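Local coordinates for protein putative hydantoin racemase (Klebsiella pneumoniae subsp. pneumoniae, PDB 3QVL) that racemises allantoin, and probably other 5-monosubstituted hydantoins, as a member of the HyuE branch of the Asp/Glu racemase family, at residues A[22-33]-A[202-212]. Sequence-based numbering, arbitrary orientation.
Sequences AARAVAAPGTEI and DGVSAAVKMVE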
ATOM      1  N   ALA A  22     -27.821  -3.275  23.874  1.00 19.00           N
ATOM      2  CA  ALA A  22     -27.414  -3.915  22.622  1.00 19.13           C
ATOM      3  C   ALA A  22     -26.607  -5.188  22.872  1.00 19.22           C
ATOM      4  O   ALA A  22     -26.750  -6.173  22.144  1.00 19.20           O
ATOM      5  CB  ALA A  22     -26.625  -2.947  21.762  1.00 19.10           C
ATOM      6  N   ALA A  23     -25.768  -5.157  23.907  1.00 19.33           N
ATOM      7  CA  ALA A  23     -24.933  -6.295  24.283  1.00 19.54           C
ATOM      8  C   ALA A  23     -25.758  -7.471  24.811  1.00 19.73           C
ATOM      9  O   ALA A  23     -25.509  -8.622  24.447  1.00 19.72           O
ATOM     10  CB  ALA A  23     -23.892  -5.868  25.310  1.00 19.52           C
ATOM     11  N   ARG A  24     -26.739  -7.171  25.661  1.00 19.92           N
ATOM     12  CA  ARG A  24     -27.599  -8.195  26.262  1.00 20.21           C
ATOM     13  C   ARG A  24     -28.563  -8.825  25.259  1.00 20.26           C
ATOM     14  O   ARG A  24     -28.930  -9.993  25.396  1.00 20.29           O
ATOM     15  CB  ARG A  24     -28.387  -7.622  27.442  1.00 20.26           C
ATOM     16  CG  ARG A  24     -27.556  -7.372  28.692  1.00 20.76           C
ATOM     17  CD  ARG A  24     -28.430  -7.004  29.887  1.00 21.60           C
ATOM     18  NE  ARG A  24     -29.221  -5.799  29.645  1.00 22.34           N
ATOM     19  CZ  ARG A  24     -28.823  -4.560  29.926  1.00 22.66           C
ATOM     20  NH1 ARG A  24     -29.624  -3.537  29.663  1.00 22.83           N
ATOM     21  NH2 ARG A  24     -27.631  -4.337  30.467  1.00 22.82           N
ATOM     22  N   ALA A  25     -28.964  -8.045  24.256  1.00 20.36           N
ATOM     23  CA  ALA A  25     -29.931  -8.486  23.248  1.00 20.44           C
ATOM     24  C   ALA A  25     -29.433  -9.648  22.386  1.00 20.53           C
ATOM     25  O   ALA A  25     -30.233 -10.448  21.899  1.00 20.55           O
ATOM     26  CB  ALA A  25     -30.348  -7.314  22.366  1.00 20.47           C
ATOM     27  N   VAL A  26     -28.116  -9.739  22.208  1.00 20.58           N
ATOM     28  CA  VAL A  26     -27.517 -10.770  21.353  1.00 20.68           C
ATOM     29  C   VAL A  26     -26.715 -11.818  22.130  1.00 20.75           C
ATOM     30  O   VAL A  26     -26.235 -12.795  21.548  1.00 20.73           O
ATOM     31  CB  VAL A  26     -26.616 -10.156  20.248  1.00 20.67           C
ATOM     32  CG1 VAL A  26     -27.417  -9.217  19.352  1.00 20.62           C
ATOM     33  CG2 VAL A  26     -25.415  -9.443  20.862  1.00 20.68           C
ATOM     34  N   ALA A  27     -26.569 -11.602  23.437  1.00 20.85           N
ATOM     35  CA  ALA A  27     -25.791 -12.490  24.302  1.00 20.94           C
ATOM     36  C   ALA A  27     -26.309 -13.925  24.266  1.00 21.00           C
ATOM     37  O   ALA A  27     -27.517 -14.161  24.339  1.00 21.06           O
ATOM     38  CB  ALA A  27     -25.778 -11.963  25.731  1.00 20.92           C
ATOM     39  N   ALA A  28     -25.382 -14.872  24.139  1.00 21.10           N
ATOM     40  CA  ALA A  28     -25.708 -16.297  24.124  1.00 21.14           C
ATOM     41  C   ALA A  28     -26.214 -16.757  25.494  1.00 21.22           C
ATOM     42  O   ALA A  28     -25.906 -16.123  26.506  1.00 21.20           O
ATOM     43  CB  ALA A  28     -24.488 -17.110  23.703  1.00 21.15           C
ATOM     44  N   PRO A  29     -27.009 -17.846  25.533  1.00 21.28           N
ATOM     45  CA  PRO A  29     -27.422 -18.407  26.820  1.00 21.32           C
ATOM     46  C   PRO A  29     -26.214 -18.726  27.699  1.00 21.29           C
ATOM     47  O   PRO A  29     -25.264 -19.363  27.238  1.00 21.38           O
ATOM     48  CB  PRO A  29     -28.149 -19.694  26.422  1.00 21.33           C
ATOM     49  CG  PRO A  29     -28.677 -19.415  25.067  1.00 21.34           C
ATOM     50  CD  PRO A  29     -27.653 -18.542  24.402  1.00 21.29           C
ATOM     51  N   GLY A  30     -26.249 -18.265  28.946  1.00 21.25           N
ATOM     52  CA  GLY A  30     -25.141 -18.462  29.878  1.00 21.18           C
ATOM     53  C   GLY A  30     -24.182 -17.285  29.960  1.00 21.13           C
ATOM     54  O   GLY A  30     -23.283 -17.272  30.804  1.00 21.17           O
ATOM     55  N   THR A  31     -24.371 -16.300  29.083  1.00 21.02           N
ATOM     56  CA  THR A  31     -23.530 -15.104  29.069  1.00 20.94           C
ATOM     57  C   THR A  31     -24.134 -13.982  29.910  1.00 20.85           C
ATOM     58  O   THR A  31     -25.288 -13.594  29.714  1.00 20.87           O
ATOM     59  CB  THR A  31     -23.264 -14.600  27.627  1.00 20.95           C
ATOM     60  OG1 THR A  31     -22.510 -15.581  26.906  1.00 20.95           O
ATOM     61  CG2 THR A  31     -22.484 -13.286  27.634  1.00 20.83           C
ATOM     62  N   GLU A  32     -23.338 -13.478  30.850  1.00 20.78           N
ATOM     63  CA  GLU A  32     -23.700 -12.306  31.637  1.00 20.74           C
ATOM     64  C   GLU A  32     -22.936 -11.091  31.118  1.00 20.51           C
ATOM     65  O   GLU A  32     -21.718 -11.147  30.928  1.00 20.45           O
ATOM     66  CB  GLU A  32     -23.389 -12.533  33.120  1.00 20.86           C
ATOM     67  CG  GLU A  32     -23.855 -11.403  34.041  1.00 21.51           C
ATOM     68  CD  GLU A  32     -23.364 -11.551  35.474  1.00 22.33           C
ATOM     69  OE1 GLU A  32     -22.801 -12.611  35.821  1.00 22.89           O
ATOM     70  OE2 GLU A  32     -23.545 -10.597  36.259  1.00 23.04           O
ATOM     71  N   ILE A  33     -23.664 -10.003  30.886  1.00 20.27           N
ATOM     72  CA  ILE A  33     -23.065  -8.748  30.444  1.00 20.07           C
ATOM     73  C   ILE A  33     -22.871  -7.815  31.636  1.00 19.95           C
ATOM     74  O   ILE A  33     -23.813  -7.548  32.387  1.00 19.94           O
ATOM     75  CB  ILE A  33     -23.930  -8.051  29.351  1.00 20.05           C
ATOM     76  CG1 ILE A  33     -24.084  -8.940  28.102  1.00 19.96           C
ATOM     77  CG2 ILE A  33     -23.382  -6.658  29.004  1.00 20.06           C
ATOM     78  CD1 ILE A  33     -22.782  -9.288  27.370  1.00 19.80           C
ATOM     79  N   ASP A 202     -23.813  -3.188  14.061  1.00 15.46           N
ATOM     80  CA  ASP A 202     -23.436  -2.577  15.327  1.00 15.27           C
ATOM     81  C   ASP A 202     -22.238  -3.315  15.912  1.00 15.01           C
ATOM     82  O   ASP A 202     -22.279  -4.535  16.101  1.00 14.96           O
ATOM     83  CB  ASP A 202     -24.614  -2.612  16.308  1.00 15.37           C
ATOM     84  CG  ASP A 202     -24.176  -2.523  17.760  1.00 15.55           C
ATOM     85  OD1 ASP A 202     -23.373  -1.628  18.095  1.00 16.04           O
ATOM     86  OD2 ASP A 202     -24.644  -3.351  18.569  1.00 16.25           O
ATOM     87  N   GLY A 203     -21.182  -2.563  16.204  1.00 14.73           N
ATOM     88  CA  GLY A 203     -19.955  -3.120  16.760  1.00 14.41           C
ATOM     89  C   GLY A 203     -20.073  -3.658  18.173  1.00 14.20           C
ATOM     90  O   GLY A 203     -19.332  -4.565  18.551  1.00 14.13           O
ATOM     91  N   VAL A 204     -20.993  -3.095  18.957  1.00 14.01           N
ATOM     92  CA  VAL A 204     -21.218  -3.544  20.336  1.00 13.89           C
ATOM     93  C   VAL A 204     -21.640  -5.012  20.357  1.00 13.78           C
ATOM     94  O   VAL A 204     -20.986  -5.844  20.990  1.00 13.71           O
ATOM     95  CB  VAL A 204     -22.265  -2.666  21.076  1.00 13.87           C
ATOM     96  CG1 VAL A 204     -22.540  -3.212  22.474  1.00 13.92           C
ATOM     97  CG2 VAL A 204     -21.794  -1.219  21.154  1.00 13.93           C
ATOM     98  N   SER A 205     -22.724  -5.316  19.649  1.00 13.77           N
ATOM     99  CA  SER A 205     -23.238  -6.676  19.546  1.00 13.77           C
ATOM    100  C   SER A 205     -22.217  -7.620  18.902  1.00 13.68           C
ATOM    101  O   SER A 205     -22.039  -8.750  19.358  1.00 13.67           O
ATOM    102  CB  SER A 205     -24.561  -6.689  18.774  1.00 13.82           C
ATOM    103  OG  SER A 205     -24.409  -6.143  17.476  1.00 14.18           O
ATOM    104  N   ALA A 206     -21.542  -7.136  17.859  1.00 13.60           N
ATOM    105  CA  ALA A 206     -20.519  -7.907  17.152  1.00 13.55           C
ATOM    106  C   ALA A 206     -19.340  -8.279  18.050  1.00 13.52           C
ATOM    107  O   ALA A 206     -18.863  -9.415  18.012  1.00 13.43           O
ATOM    108  CB  ALA A 206     -20.037  -7.144  15.924  1.00 13.52           C
ATOM    109  N   ALA A 207     -18.885  -7.322  18.859  1.00 13.53           N
ATOM    110  CA  ALA A 207     -17.758  -7.537  19.769  1.00 13.60           C
ATOM    111  C   ALA A 207     -18.087  -8.556  20.854  1.00 13.65           C
ATOM    112  O   ALA A 207     -17.237  -9.368  21.223  1.00 13.56           O
ATOM    113  CB  ALA A 207     -17.305  -6.222  20.386  1.00 13.57           C
ATOM    114  N   VAL A 208     -19.322  -8.509  21.352  1.00 13.76           N
ATOM    115  CA  VAL A 208     -19.814  -9.488  22.325  1.00 13.98           C
ATOM    116  C   VAL A 208     -19.708 -10.901  21.750  1.00 14.13           C
ATOM    117  O   VAL A 208     -19.228 -11.817  22.422  1.00 14.11           O
ATOM    118  CB  VAL A 208     -21.270  -9.171  22.772  1.00 14.00           C
ATOM    119  CG1 VAL A 208     -21.882 -10.334  23.553  1.00 14.02           C
ATOM    120  CG2 VAL A 208     -21.300  -7.901  23.611  1.00 14.04           C
ATOM    121  N   LYS A 209     -20.132 -11.061  20.497  1.00 14.34           N
ATOM    122  CA  LYS A 209     -20.075 -12.357  19.820  1.00 14.57           C
ATOM    123  C   LYS A 209     -18.639 -12.817  19.569  1.00 14.68           C
ATOM    124  O   LYS A 209     -18.362 -14.017  19.593  1.00 14.68           O
ATOM    125  CB  LYS A 209     -20.867 -12.337  18.506  1.00 14.58           C
ATOM    126  CG  LYS A 209     -22.344 -11.916  18.619  1.00 14.84           C
ATOM    127  CD  LYS A 209     -23.098 -12.589  19.770  1.00 15.28           C
ATOM    128  CE  LYS A 209     -23.438 -14.040  19.479  1.00 15.33           C
ATOM    129  NZ  LYS A 209     -24.157 -14.659  20.632  1.00 15.64           N
ATOM    130  N   MET A 210     -17.736 -11.864  19.337  1.00 14.84           N
ATOM    131  CA  MET A 210     -16.316 -12.173  19.144  1.00 15.05           C
ATOM    132  C   MET A 210     -15.670 -12.685  20.428  1.00 15.11           C
ATOM    133  O   MET A 210     -14.901 -13.648  20.397  1.00 15.07           O
ATOM    134  CB  MET A 210     -15.546 -10.963  18.598  1.00 15.12           C
ATOM    135  CG  MET A 210     -15.898 -10.553  17.167  1.00 15.53           C
ATOM    136  SD  MET A 210     -15.857 -11.888  15.946  1.00 16.73           S
ATOM    137  CE  MET A 210     -17.577 -12.404  15.951  1.00 16.52           C
ATOM    138  N   VAL A 211     -15.990 -12.038  21.548  1.00 15.18           N
ATOM    139  CA  VAL A 211     -15.508 -12.472  22.861  1.00 15.29           C
ATOM    140  C   VAL A 211     -16.021 -13.880  23.175  1.00 15.37           C
ATOM    141  O   VAL A 211     -15.242 -14.754  23.557  1.00 15.37           O
ATOM    142  CB  VAL A 211     -15.903 -11.481  23.990  1.00 15.25           C
ATOM    143  CG1 VAL A 211     -15.493 -12.025  25.352  1.00 15.33           C
ATOM    144  CG2 VAL A 211     -15.261 -10.121  23.761  1.00 15.29           C
ATOM    145  N   GLU A 212     -17.325 -14.091  22.991  1.00 15.50           N
ATOM    146  CA  GLU A 212     -17.946 -15.405  23.189  1.00 15.66           C
ATOM    147  C   GLU A 212     -17.288 -16.479  22.326  1.00 15.69           C
ATOM    148  O   GLU A 212     -17.044 -17.593  22.793  1.00 15.69           O
ATOM    149  CB  GLU A 212     -19.443 -15.351  22.883  1.00 15.74           C
ATOM    150  CG  GLU A 212     -20.285 -14.681  23.957  1.00 16.05           C
ATOM    151  CD  GLU A 212     -21.743 -14.534  23.558  1.00 16.60           C
ATOM    152  OE1 GLU A 212     -22.038 -14.549  22.346  1.00 17.01           O
ATOM    153  OE2 GLU A 212     -22.596 -14.401  24.456  1.00 16.78           O
TER
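Ala23 lies over the early turns of helix 203-212, its CB 3.7 Å from Val208 CG2 and slightly farther from Val204 CG1. Small residues at this crossing let the segment axes of helices 22-26 and 203-212 approach to 8.2 Å at -50°, with Ala23 and Ser205 nearest in the backbone. Ala22 CB adds a contact with Val204 CG1, and Val26 sets both methyls on Ser205, CG2 closer to Ser205 CB at 3.6 Å. On its other branch, Val208 CG1 meets Ile33 CD1 tip to tip, tying the strand to the same apolar patch. Asp202 caps the buried start of the helix: its OD2 takes the N-H of Ser205 from above the carboxylate plane, while the bond from Val204 N to OD1 is weak.

Past Val26 the packing gives way to polar contacts along the partly exposed connection to strand 31-33. Lys209, bent at chi2 (-46°) and chi3 (-75°), curls its ammonium back to Val26 O, with NZ 2.9 Å from that oxygen. NZ also forms a salt bridge with Glu212 one turn on, on the syn lone pair of OE1. The other carboxylate oxygen serves the turn: Glu212 OE2 receives Ala28 N at 2.8 Å on its syn side and Thr31 OG1 at 2.7 Å on its anti side, tilted out of the carboxylate plane. Ala28 and Thr31 are the ends of a type II turn, so one oxygen clasps both.

Leu217 of the second subunit packs on Val26 and Ser205, while the side chain of Val204 lies about 7 Å from the bound hydantoin-5-acetic acid. Three bonds on one carboxylate probably favour ionised Glu212 and fix its rotation, pinning the helix-to-strand connection to a helix whose other end approaches the ligand pocket.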